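Long-range contacts in GDP-L-fucose synthase (Campylobacter jejuni subsp. jejuni serotype O:2, PDB 7M13), which acts as an NADPH-dependent GDP-D-glycero-L-gluco-heptose synthase, making a nucleotide sugar for the capsular polysaccharide of this bacterium: residues F55-K60 with F99-K104; P122-Y127 with L318-K323; Y171-N176 with F244-D249. All blocks are in the same frame, centred on the assembly; numbering follows the deposited sequence.

Contact 1 (F55-K60 with F99-K104); sequences FFKEEK and FLNNVK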
loop_
_atom_site.group_PDB
_atom_site.type_symbol
_atom_site.label_atom_id
_atom_site.label_comp_id
_atom_site.label_asym_id
_atom_site.label_seq_id
_atom_site.Cartn_x
_atom_site.Cartn_y
_atom_site.Cartn_z
ATOM N N PHE B 55 -7.344 -17.326 15.977
ATOM C CA PHE B 55 -7.775 -18.378 15.027
ATOM C C PHE B 55 -6.565 -19.174 14.535
ATOM O O PHE B 55 -6.585 -20.417 14.486
ATOM C CB PHE B 55 -8.539 -17.785 13.843
ATOM C CG PHE B 55 -8.676 -18.703 12.664
ATOM C CD1 PHE B 55 -9.603 -19.733 12.691
ATOM C CD2 PHE B 55 -7.807 -18.611 11.589
ATOM C CE1 PHE B 55 -9.741 -20.592 11.618
ATOM C CE2 PHE B 55 -7.905 -19.508 10.539
ATOM C CZ PHE B 55 -8.857 -20.502 10.561
ATOM N N PHE B 56 -5.517 -18.494 14.064
ATOM C CA PHE B 56 -4.333 -19.185 13.519
ATOM C C PHE B 56 -3.636 -20.012 14.590
ATOM O O PHE B 56 -3.224 -21.151 14.309
ATOM C CB PHE B 56 -3.382 -18.205 12.833
ATOM C CG PHE B 56 -3.751 -17.969 11.392
ATOM C CD1 PHE B 56 -3.273 -18.803 10.397
ATOM C CD2 PHE B 56 -4.599 -16.939 11.027
ATOM C CE1 PHE B 56 -3.675 -18.614 9.085
ATOM C CE2 PHE B 56 -4.958 -16.714 9.715
ATOM C CZ PHE B 56 -4.499 -17.576 8.748
ATOM N N LYS B 57 -3.553 -19.488 15.815
ATOM C CA LYS B 57 -2.875 -20.210 16.923
ATOM C C LYS B 57 -3.711 -21.436 17.315
ATOM O O LYS B 57 -3.109 -22.492 17.619
ATOM C CB LYS B 57 -2.648 -19.239 18.093
ATOM C CG LYS B 57 -1.512 -19.615 19.046
ATOM C CD LYS B 57 -0.128 -19.655 18.409
ATOM C CE LYS B 57 0.424 -18.322 17.937
ATOM N NZ LYS B 57 1.872 -18.405 17.610
ATOM N N GLU B 58 -5.047 -21.350 17.245
ATOM C CA GLU B 58 -5.929 -22.493 17.636
ATOM C C GLU B 58 -5.969 -23.556 16.524
ATOM O O GLU B 58 -5.930 -24.780 16.811
ATOM C CB GLU B 58 -7.331 -21.980 17.966
ATOM C CG GLU B 58 -8.391 -23.058 18.189
ATOM C CD GLU B 58 -8.142 -23.996 19.358
ATOM O OE1 GLU B 58 -7.244 -23.708 20.174
ATOM O OE2 GLU B 58 -8.835 -25.050 19.384
ATOM N N GLU B 59 -6.134 -23.131 15.273
ATOM C CA GLU B 59 -6.494 -24.062 14.177
ATOM C C GLU B 59 -5.244 -24.500 13.400
ATOM O O GLU B 59 -5.291 -25.596 12.793
ATOM C CB GLU B 59 -7.517 -23.429 13.247
ATOM C CG GLU B 59 -8.851 -23.190 13.909
ATOM C CD GLU B 59 -9.696 -24.439 14.100
ATOM O OE1 GLU B 59 -9.382 -25.462 13.488
ATOM O OE2 GLU B 59 -10.667 -24.361 14.887
ATOM N N LYS B 60 -4.171 -23.697 13.371
ATOM C CA LYS B 60 -2.896 -24.059 12.697
ATOM C C LYS B 60 -3.168 -24.627 11.298
ATOM O O LYS B 60 -2.640 -25.692 10.949
ATOM C CB LYS B 60 -2.107 -25.048 13.550
ATOM C CG LYS B 60 -1.687 -24.542 14.924
ATOM C CD LYS B 60 -0.644 -23.456 14.838
ATOM C CE LYS B 60 -0.016 -23.153 16.181
ATOM N NZ LYS B 60 1.055 -22.131 16.068
ATOM N N PHE B 99 2.264 -16.498 8.316
ATOM C CA PHE B 99 3.720 -16.551 8.535
ATOM C C PHE B 99 3.992 -16.955 9.993
ATOM O O PHE B 99 4.873 -17.837 10.215
ATOM C CB PHE B 99 4.369 -15.204 8.179
ATOM C CG PHE B 99 5.693 -14.985 8.854
ATOM C CD1 PHE B 99 6.818 -15.685 8.464
ATOM C CD2 PHE B 99 5.768 -14.101 9.919
ATOM C CE1 PHE B 99 8.027 -15.497 9.111
ATOM C CE2 PHE B 99 6.981 -13.888 10.547
ATOM C CZ PHE B 99 8.092 -14.588 10.150
ATOM N N LEU B 100 3.323 -16.326 10.966
ATOM C CA LEU B 100 3.684 -16.548 12.384
ATOM C C LEU B 100 3.396 -18.002 12.764
ATOM O O LEU B 100 4.040 -18.511 13.725
ATOM C CB LEU B 100 2.897 -15.606 13.295
ATOM C CG LEU B 100 3.380 -14.169 13.393
ATOM C CD1 LEU B 100 2.483 -13.387 14.344
ATOM C CD2 LEU B 100 4.843 -14.120 13.853
ATOM N N ASN B 101 2.442 -18.636 12.100
ATOM C CA ASN B 101 1.933 -19.986 12.470
ATOM C C ASN B 101 2.346 -21.023 11.424
ATOM O O ASN B 101 1.781 -22.125 11.422
ATOM C CB ASN B 101 0.437 -19.934 12.727
ATOM C CG ASN B 101 0.113 -19.164 13.989
ATOM O OD1 ASN B 101 0.195 -19.681 15.122
ATOM N ND2 ASN B 101 -0.142 -17.879 13.835
ATOM N N ASN B 102 3.360 -20.730 10.615
ATOM C CA ASN B 102 4.087 -21.723 9.791
ATOM C C ASN B 102 3.160 -22.356 8.760
ATOM O O ASN B 102 3.254 -23.548 8.449
ATOM C CB ASN B 102 4.782 -22.748 10.699
ATOM C CG ASN B 102 5.744 -22.031 11.621
ATOM O OD1 ASN B 102 6.719 -21.452 11.147
ATOM N ND2 ASN B 102 5.424 -21.970 12.903
ATOM N N VAL B 103 2.205 -21.589 8.242
ATOM C CA VAL B 103 1.418 -21.997 7.054
ATOM C C VAL B 103 2.413 -22.386 5.958
ATOM O O VAL B 103 3.439 -21.718 5.773
ATOM C CB VAL B 103 0.491 -20.856 6.619
ATOM C CG1 VAL B 103 0.068 -21.038 5.160
ATOM C CG2 VAL B 103 -0.690 -20.725 7.556
ATOM N N LYS B 104 2.156 -23.508 5.283
ATOM C CA LYS B 104 3.046 -23.965 4.206
ATOM C C LYS B 104 2.910 -23.096 2.961
ATOM O O LYS B 104 3.933 -22.671 2.433
ATOM C CB LYS B 104 2.760 -25.427 3.890
ATOM C CG LYS B 104 3.053 -26.329 5.062
ATOM C CD LYS B 104 2.758 -27.786 4.817
ATOM C CE LYS B 104 3.240 -28.661 5.957
ATOM N NZ LYS B 104 2.417 -28.482 7.187
HETATM O O HOH W 1 3.258 -23.050 14.419
#
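Asn101 pushes its side-chain amide into the corner formed by Phe56, Lys57 and Lys60. On the nitrogen side of the amide, ND2 lies 3.4 Å from CB of Phe56 and donates to the backbone O of Asn97, in the last turn of the helix that Asn101 follows. OD1, the other end, receives Lys60: NZ comes in at a C=O...N angle of 134°, in the carbonyl plane on a lone pair, and makes a hydrogen bond of 2.8 Å to OD1 of Asn101. Bends at chi2 and chi3 (62° and 67°) turn the Lys57 chain past the same oxygen, leaving its CE 3.1 Å from Asn101 OD1, close to the amide plane. These are the C-terminal ends of two helices of the Rossmann domain, 49-59 and 80-100. The second ends in a Schellman motif with Asn102, at positive phi, as C-prime residue. A water joins the two ends, accepting from Lys60 NZ and from Asn102 ND2, 2.9 Å from each. Deeper down, CG2 of Val103 meets the edge of the Phe56 ring, 4.0 Å from CE1 of Phe56, and both side chains rest on Val64 of strand 63-66.

Contact 2 (P122-Y127 with L318-K323); sequences PLKEEY and LMDCSK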
loop_
_atom_site.group_PDB
_atom_site.type_symbol
_atom_site.label_atom_id
_atom_site.label_comp_id
_atom_site.label_asym_id
_atom_site.label_seq_id
_atom_site.Cartn_x
_atom_site.Cartn_y
_atom_site.Cartn_z
ATOM N N PRO B 122 -2.937 -6.573 -24.006
ATOM C CA PRO B 122 -3.281 -7.254 -22.760
ATOM C C PRO B 122 -2.291 -6.877 -21.656
ATOM O O PRO B 122 -1.119 -6.652 -21.903
ATOM C CB PRO B 122 -3.215 -8.726 -23.146
ATOM C CG PRO B 122 -2.114 -8.755 -24.203
ATOM C CD PRO B 122 -2.320 -7.482 -24.987
ATOM N N LEU B 123 -2.786 -6.855 -20.413
ATOM C CA LEU B 123 -1.997 -6.367 -19.260
ATOM C C LEU B 123 -0.980 -7.404 -18.820
ATOM O O LEU B 123 -1.369 -8.547 -18.472
ATOM C CB LEU B 123 -2.956 -6.073 -18.106
ATOM C CG LEU B 123 -3.983 -4.996 -18.381
ATOM C CD1 LEU B 123 -5.125 -5.090 -17.381
ATOM C CD2 LEU B 123 -3.309 -3.628 -18.343
ATOM N N LYS B 124 0.298 -7.048 -18.831
ATOM C CA LYS B 124 1.393 -7.871 -18.307
ATOM C C LYS B 124 1.541 -7.590 -16.819
ATOM O O LYS B 124 1.313 -6.462 -16.381
ATOM C CB LYS B 124 2.661 -7.523 -19.067
ATOM C CG LYS B 124 2.640 -7.864 -20.550
ATOM C CD LYS B 124 4.008 -7.663 -21.200
ATOM C CE LYS B 124 5.094 -8.593 -20.722
ATOM N NZ LYS B 124 6.391 -8.326 -21.394
ATOM N N GLU B 125 2.093 -8.555 -16.117
ATOM C CA GLU B 125 2.340 -8.412 -14.655
ATOM C C GLU B 125 3.226 -7.182 -14.429
ATOM O O GLU B 125 3.070 -6.502 -13.394
ATOM C CB GLU B 125 2.903 -9.722 -14.148
ATOM C CG GLU B 125 1.871 -10.830 -14.082
ATOM C CD GLU B 125 1.725 -11.724 -15.313
ATOM O OE1 GLU B 125 2.328 -11.379 -16.392
ATOM O OE2 GLU B 125 1.046 -12.787 -15.223
ATOM N N GLU B 126 4.174 -6.935 -15.319
ATOM C CA GLU B 126 5.183 -5.880 -15.187
ATOM C C GLU B 126 4.565 -4.505 -15.339
ATOM O O GLU B 126 5.316 -3.538 -15.133
ATOM C CB GLU B 126 6.284 -6.048 -16.237
ATOM C CG GLU B 126 7.140 -7.280 -16.039
ATOM C CD GLU B 126 6.647 -8.551 -16.728
ATOM O OE1 GLU B 126 7.470 -9.503 -16.785
ATOM O OE2 GLU B 126 5.461 -8.614 -17.200
ATOM N N TYR B 127 3.279 -4.356 -15.681
ATOM C CA TYR B 127 2.648 -3.026 -15.828
ATOM C C TYR B 127 2.260 -2.455 -14.460
ATOM O O TYR B 127 1.829 -1.307 -14.410
ATOM C CB TYR B 127 1.449 -3.106 -16.780
ATOM C CG TYR B 127 1.799 -3.457 -18.215
ATOM C CD1 TYR B 127 3.107 -3.526 -18.655
ATOM C CD2 TYR B 127 0.784 -3.739 -19.111
ATOM C CE1 TYR B 127 3.403 -3.799 -19.995
ATOM C CE2 TYR B 127 1.060 -4.037 -20.431
ATOM C CZ TYR B 127 2.360 -4.087 -20.866
ATOM O OH TYR B 127 2.639 -4.422 -22.182
ATOM N N LEU B 318 -7.982 -6.656 -20.269
ATOM C CA LEU B 318 -7.754 -8.067 -20.611
ATOM C C LEU B 318 -6.381 -8.421 -20.082
ATOM O O LEU B 318 -5.422 -7.716 -20.466
ATOM C CB LEU B 318 -7.784 -8.202 -22.145
ATOM C CG LEU B 318 -7.316 -9.539 -22.705
ATOM C CD1 LEU B 318 -8.181 -10.668 -22.200
ATOM C CD2 LEU B 318 -7.304 -9.497 -24.226
ATOM N N MET B 319 -6.288 -9.496 -19.312
ATOM C CA MET B 319 -4.976 -9.985 -18.823
ATOM C C MET B 319 -4.172 -10.642 -19.943
ATOM O O MET B 319 -4.721 -11.444 -20.698
ATOM C CB MET B 319 -5.133 -11.009 -17.707
ATOM C CG MET B 319 -5.729 -10.493 -16.416
ATOM S SD MET B 319 -5.008 -8.945 -15.874
ATOM C CE MET B 319 -5.732 -8.907 -14.234
ATOM N N ASP B 320 -2.867 -10.433 -19.951
ATOM C CA ASP B 320 -1.898 -11.301 -20.651
ATOM C C ASP B 320 -1.652 -12.491 -19.725
ATOM O O ASP B 320 -1.152 -12.244 -18.609
ATOM C CB ASP B 320 -0.624 -10.519 -20.954
ATOM C CG ASP B 320 0.339 -11.281 -21.846
ATOM O OD1 ASP B 320 0.344 -12.519 -21.780
ATOM O OD2 ASP B 320 1.042 -10.644 -22.633
ATOM N N CYS B 321 -2.086 -13.684 -20.117
ATOM C CA CYS B 321 -1.935 -14.914 -19.311
ATOM C C CYS B 321 -0.750 -15.746 -19.788
ATOM O O CYS B 321 -0.693 -16.953 -19.489
ATOM C CB CYS B 321 -3.231 -15.694 -19.325
ATOM S SG CYS B 321 -4.533 -14.848 -18.381
ATOM N N SER B 322 0.191 -15.170 -20.523
ATOM C CA SER B 322 1.386 -15.916 -20.993
ATOM C C SER B 322 2.151 -16.547 -19.820
ATOM O O SER B 322 2.642 -17.690 -19.922
ATOM C CB SER B 322 2.291 -15.043 -21.836
ATOM O OG SER B 322 1.591 -14.539 -22.965
ATOM N N LYS B 323 2.263 -15.859 -18.674
ATOM C CA LYS B 323 3.114 -16.364 -17.578
ATOM C C LYS B 323 2.436 -17.589 -16.946
ATOM O O LYS B 323 3.096 -18.602 -16.752
ATOM C CB LYS B 323 3.355 -15.237 -16.582
ATOM C CG LYS B 323 4.155 -15.592 -15.362
ATOM C CD LYS B 323 4.194 -14.351 -14.460
ATOM C CE LYS B 323 5.097 -14.433 -13.270
ATOM N NZ LYS B 323 5.176 -13.067 -12.693
HETATM O O HOH W 2 1.568 -12.952 -18.484
HETATM O O HOH W 3 6.252 -11.185 -14.433
#
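The carboxylate of Glu125 lays one face on the aliphatic chain of Lys323, with CD of Lys323 almost directly over it, 3.7 Å from CD of Glu125. Lys323 runs extended from CG onward, carrying NZ past the carboxylate to the backbone O of His276; NZ of Lys323 and OE2 of Glu125 end up 4.9 Å apart, so any attraction between the charges acts without direct contact. OE2 instead accepts from the backbone N of Asn278, while OE1 of Glu125 stands 2.7 Å from a water that also accepts from Lys323 N. The carboxylate of Asp320 has OD2 beside CG of Lys124 (3.8 Å), the two side chains lying side by side and pointing the same way. Its OD1 receives both the hydroxyl and the backbone N of Ser322, the latter closing an Asx turn that leads into helix 322-326. The backbones themselves form a single beta bridge centred on Leu123 and Met319: Leu123 N donates to Leu318 O and Asp320 N to Leu123 O, each 2.8 Å. The bridge ties the loop after Rossmann strand 105-111 to the C-terminal part of the chain. Pro122, preceded by a cis peptide, brings CB to 3.8 Å from CB of Asp320, and its CA touches Leu318 O. At the bridge itself, CD1 of Leu123 reaches SD of Met319 at 4.1 Å, and Met319 goes on to touch Val166 and Asn168 of strand 162-171.

Contact 3 (Y171-N176 with F244-D249); sequences YGTKAN and FIHSDD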
loop_
_atom_site.group_PDB
_atom_site.type_symbol
_atom_site.label_atom_id
_atom_site.label_comp_id
_atom_site.label_asym_id
_atom_site.label_seq_id
_atom_site.Cartn_x
_atom_site.Cartn_y
_atom_site.Cartn_z
ATOM N N TYR B 171 -17.187 -14.941 -12.533
ATOM C CA TYR B 171 -18.586 -15.419 -12.547
ATOM C C TYR B 171 -18.499 -16.880 -12.163
ATOM O O TYR B 171 -17.421 -17.399 -11.945
ATOM C CB TYR B 171 -19.249 -15.142 -13.904
ATOM C CG TYR B 171 -18.844 -16.061 -15.026
ATOM C CD1 TYR B 171 -17.581 -16.010 -15.605
ATOM C CD2 TYR B 171 -19.720 -17.021 -15.523
ATOM C CE1 TYR B 171 -17.188 -16.875 -16.615
ATOM C CE2 TYR B 171 -19.355 -17.863 -16.561
ATOM C CZ TYR B 171 -18.089 -17.809 -17.112
ATOM O OH TYR B 171 -17.731 -18.657 -18.112
ATOM N N GLY B 172 -19.609 -17.576 -12.033
ATOM C CA GLY B 172 -19.466 -19.016 -11.784
ATOM C C GLY B 172 -20.812 -19.664 -11.698
ATOM O O GLY B 172 -21.803 -18.967 -11.919
ATOM N N THR B 173 -20.837 -20.944 -11.373
ATOM C CA THR B 173 -22.095 -21.715 -11.338
ATOM C C THR B 173 -22.941 -21.132 -10.201
ATOM O O THR B 173 -24.043 -20.609 -10.485
ATOM C CB THR B 173 -21.757 -23.200 -11.242
ATOM O OG1 THR B 173 -21.052 -23.507 -12.448
ATOM C CG2 THR B 173 -22.980 -24.075 -11.083
ATOM N N LYS B 174 -22.400 -21.136 -8.976
ATOM C CA LYS B 174 -23.080 -20.583 -7.779
ATOM C C LYS B 174 -22.632 -19.139 -7.544
ATOM O O LYS B 174 -21.916 -18.892 -6.551
ATOM C CB LYS B 174 -22.794 -21.458 -6.562
ATOM C CG LYS B 174 -23.130 -22.932 -6.749
ATOM C CD LYS B 174 -23.244 -23.668 -5.430
ATOM C CE LYS B 174 -23.897 -25.030 -5.552
ATOM N NZ LYS B 174 -23.211 -25.870 -6.559
ATOM N N ALA B 175 -23.078 -18.223 -8.405
ATOM C CA ALA B 175 -22.662 -16.802 -8.444
ATOM C C ALA B 175 -23.557 -15.956 -7.540
ATOM O O ALA B 175 -24.535 -16.492 -6.975
ATOM C CB ALA B 175 -22.710 -16.287 -9.866
ATOM N N ASN B 176 -23.225 -14.668 -7.426
ATOM C CA ASN B 176 -24.008 -13.671 -6.665
ATOM C C ASN B 176 -24.795 -12.869 -7.711
ATOM O O ASN B 176 -24.176 -12.140 -8.507
ATOM C CB ASN B 176 -23.083 -12.894 -5.723
ATOM C CG ASN B 176 -23.742 -11.717 -5.038
ATOM O OD1 ASN B 176 -24.813 -11.259 -5.434
ATOM N ND2 ASN B 176 -23.100 -11.216 -4.001
ATOM N N PHE B 244 -13.696 -12.560 -18.665
ATOM C CA PHE B 244 -14.375 -13.252 -17.544
ATOM C C PHE B 244 -13.615 -14.528 -17.240
ATOM O O PHE B 244 -12.978 -15.142 -18.130
ATOM C CB PHE B 244 -15.838 -13.572 -17.870
ATOM C CG PHE B 244 -16.665 -12.369 -18.208
ATOM C CD1 PHE B 244 -17.315 -11.661 -17.215
ATOM C CD2 PHE B 244 -16.789 -11.943 -19.524
ATOM C CE1 PHE B 244 -18.063 -10.532 -17.509
ATOM C CE2 PHE B 244 -17.546 -10.816 -19.812
ATOM C CZ PHE B 244 -18.171 -10.114 -18.813
ATOM N N ILE B 245 -13.673 -14.946 -15.977
ATOM C CA ILE B 245 -13.155 -16.268 -15.575
ATOM C C ILE B 245 -14.243 -16.914 -14.725
ATOM O O ILE B 245 -14.778 -16.261 -13.819
ATOM C CB ILE B 245 -11.773 -16.203 -14.882
ATOM C CG1 ILE B 245 -11.219 -17.612 -14.649
ATOM C CG2 ILE B 245 -11.816 -15.361 -13.606
ATOM C CD1 ILE B 245 -9.811 -17.673 -14.072
ATOM N N HIS B 246 -14.546 -18.161 -15.054
ATOM C CA HIS B 246 -15.517 -18.958 -14.289
ATOM C C HIS B 246 -14.847 -19.396 -12.992
ATOM O O HIS B 246 -13.682 -19.824 -13.034
ATOM C CB HIS B 246 -15.981 -20.126 -15.152
ATOM C CG HIS B 246 -17.121 -20.886 -14.576
ATOM N ND1 HIS B 246 -16.949 -21.829 -13.593
ATOM C CD2 HIS B 246 -18.452 -20.826 -14.836
ATOM C CE1 HIS B 246 -18.132 -22.341 -13.274
ATOM N NE2 HIS B 246 -19.081 -21.750 -14.044
ATOM N N SER B 247 -15.610 -19.433 -11.914
ATOM C CA SER B 247 -15.054 -19.770 -10.588
ATOM C C SER B 247 -14.517 -21.211 -10.535
ATOM O O SER B 247 -13.635 -21.455 -9.692
ATOM C CB SER B 247 -16.020 -19.469 -9.532
ATOM O OG SER B 247 -17.208 -20.227 -9.736
ATOM N N ASP B 248 -14.959 -22.145 -11.385
ATOM C CA ASP B 248 -14.324 -23.482 -11.434
ATOM C C ASP B 248 -12.910 -23.380 -12.013
ATOM O O ASP B 248 -12.033 -24.136 -11.575
ATOM C CB ASP B 248 -15.150 -24.506 -12.214
ATOM C CG ASP B 248 -16.365 -25.032 -11.476
ATOM O OD1 ASP B 248 -16.467 -24.817 -10.243
ATOM O OD2 ASP B 248 -17.210 -25.650 -12.161
ATOM N N ASP B 249 -12.704 -22.513 -13.013
ATOM C CA ASP B 249 -11.367 -22.239 -13.572
ATOM C C ASP B 249 -10.524 -21.515 -12.513
ATOM O O ASP B 249 -9.349 -21.873 -12.391
ATOM C CB ASP B 249 -11.451 -21.486 -14.902
ATOM C CG ASP B 249 -11.473 -22.383 -16.149
ATOM O OD1 ASP B 249 -10.956 -23.531 -16.086
ATOM O OD2 ASP B 249 -11.968 -21.905 -17.185
HETATM O O HOH W 4 -19.769 -25.750 -11.582
HETATM O O HOH W 5 -18.907 -19.998 -7.222
#
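Tyr171 holds CG between its backbone N and carbonyl carbon (chi1 76°), which swings the ring back across the neighbouring strand, and His246 sends its imidazole out to meet it with CG anti to the backbone N (chi1 -171°). The two rings form a T-shaped pair: the edge of the histidine points at the face of the tyrosine, the planes stand at 88°, and CD2 of His246 comes within 3.5 Å of CE2 of Tyr171. CA of His246 lies over that same ring, 4.0 Å from its centroid, in a CH-pi contact, while CB of Phe244 touches Tyr171 CD1 farther along. The imidazole is fixed from several directions. CA of Gly172, bare of any side chain, sits over one face of the ring, 3.7 Å from its centroid, and also approaches OG of Ser247 to 3.3 Å. ND1 accepts the backbone N-H of Asp248 and so caps the helix that starts at Ser247; NE2, on the far side of the ring, donates a weak hydrogen bond of 3.1 Å to OG1 of Thr173. A water extends this link, lying between Thr173 OG1 and Asp248 OD2, and the other Asp248 oxygen is held by Asn27. The backbones pair in parallel: Tyr171 N donates to Ile245 O at 3.0 Å, and Ser247 N gives a weak bond to Tyr171 O. Leu185 and Pro186 of helix 184-199 and Leu335 of helix 335-347 also pack on Tyr171. What results is the parallel pairing of strands 162-171 and 241-246 in the main sheet of this NAD(P)-binding Rossmann fold, at the point where the second strand turns directly into helix 247-260 through a histidine N-cap.

Overall arrangement
Contact 3 lies nearest the middle of the chain, its centre about 8 Å from the chain centre. Along the sequence, contact 1 closes before the others open, and contact 3 is nested within the 190 residues that contact 2 brackets. Those two come within about 7 Å of each other at their nearest atoms and approach the bound NADP alike: the side chains of Met319 and Ile245 are each about 7 Å from it. The side chain of Met319 is also about 7 Å from that of Ser111, predicted to matter for catalysis. Contact 1 stands apart, its centre 33 Å from that of contact 2 and 29 Å from that of contact 3, with the side chain of Phe56 about 11 Å from the NADP.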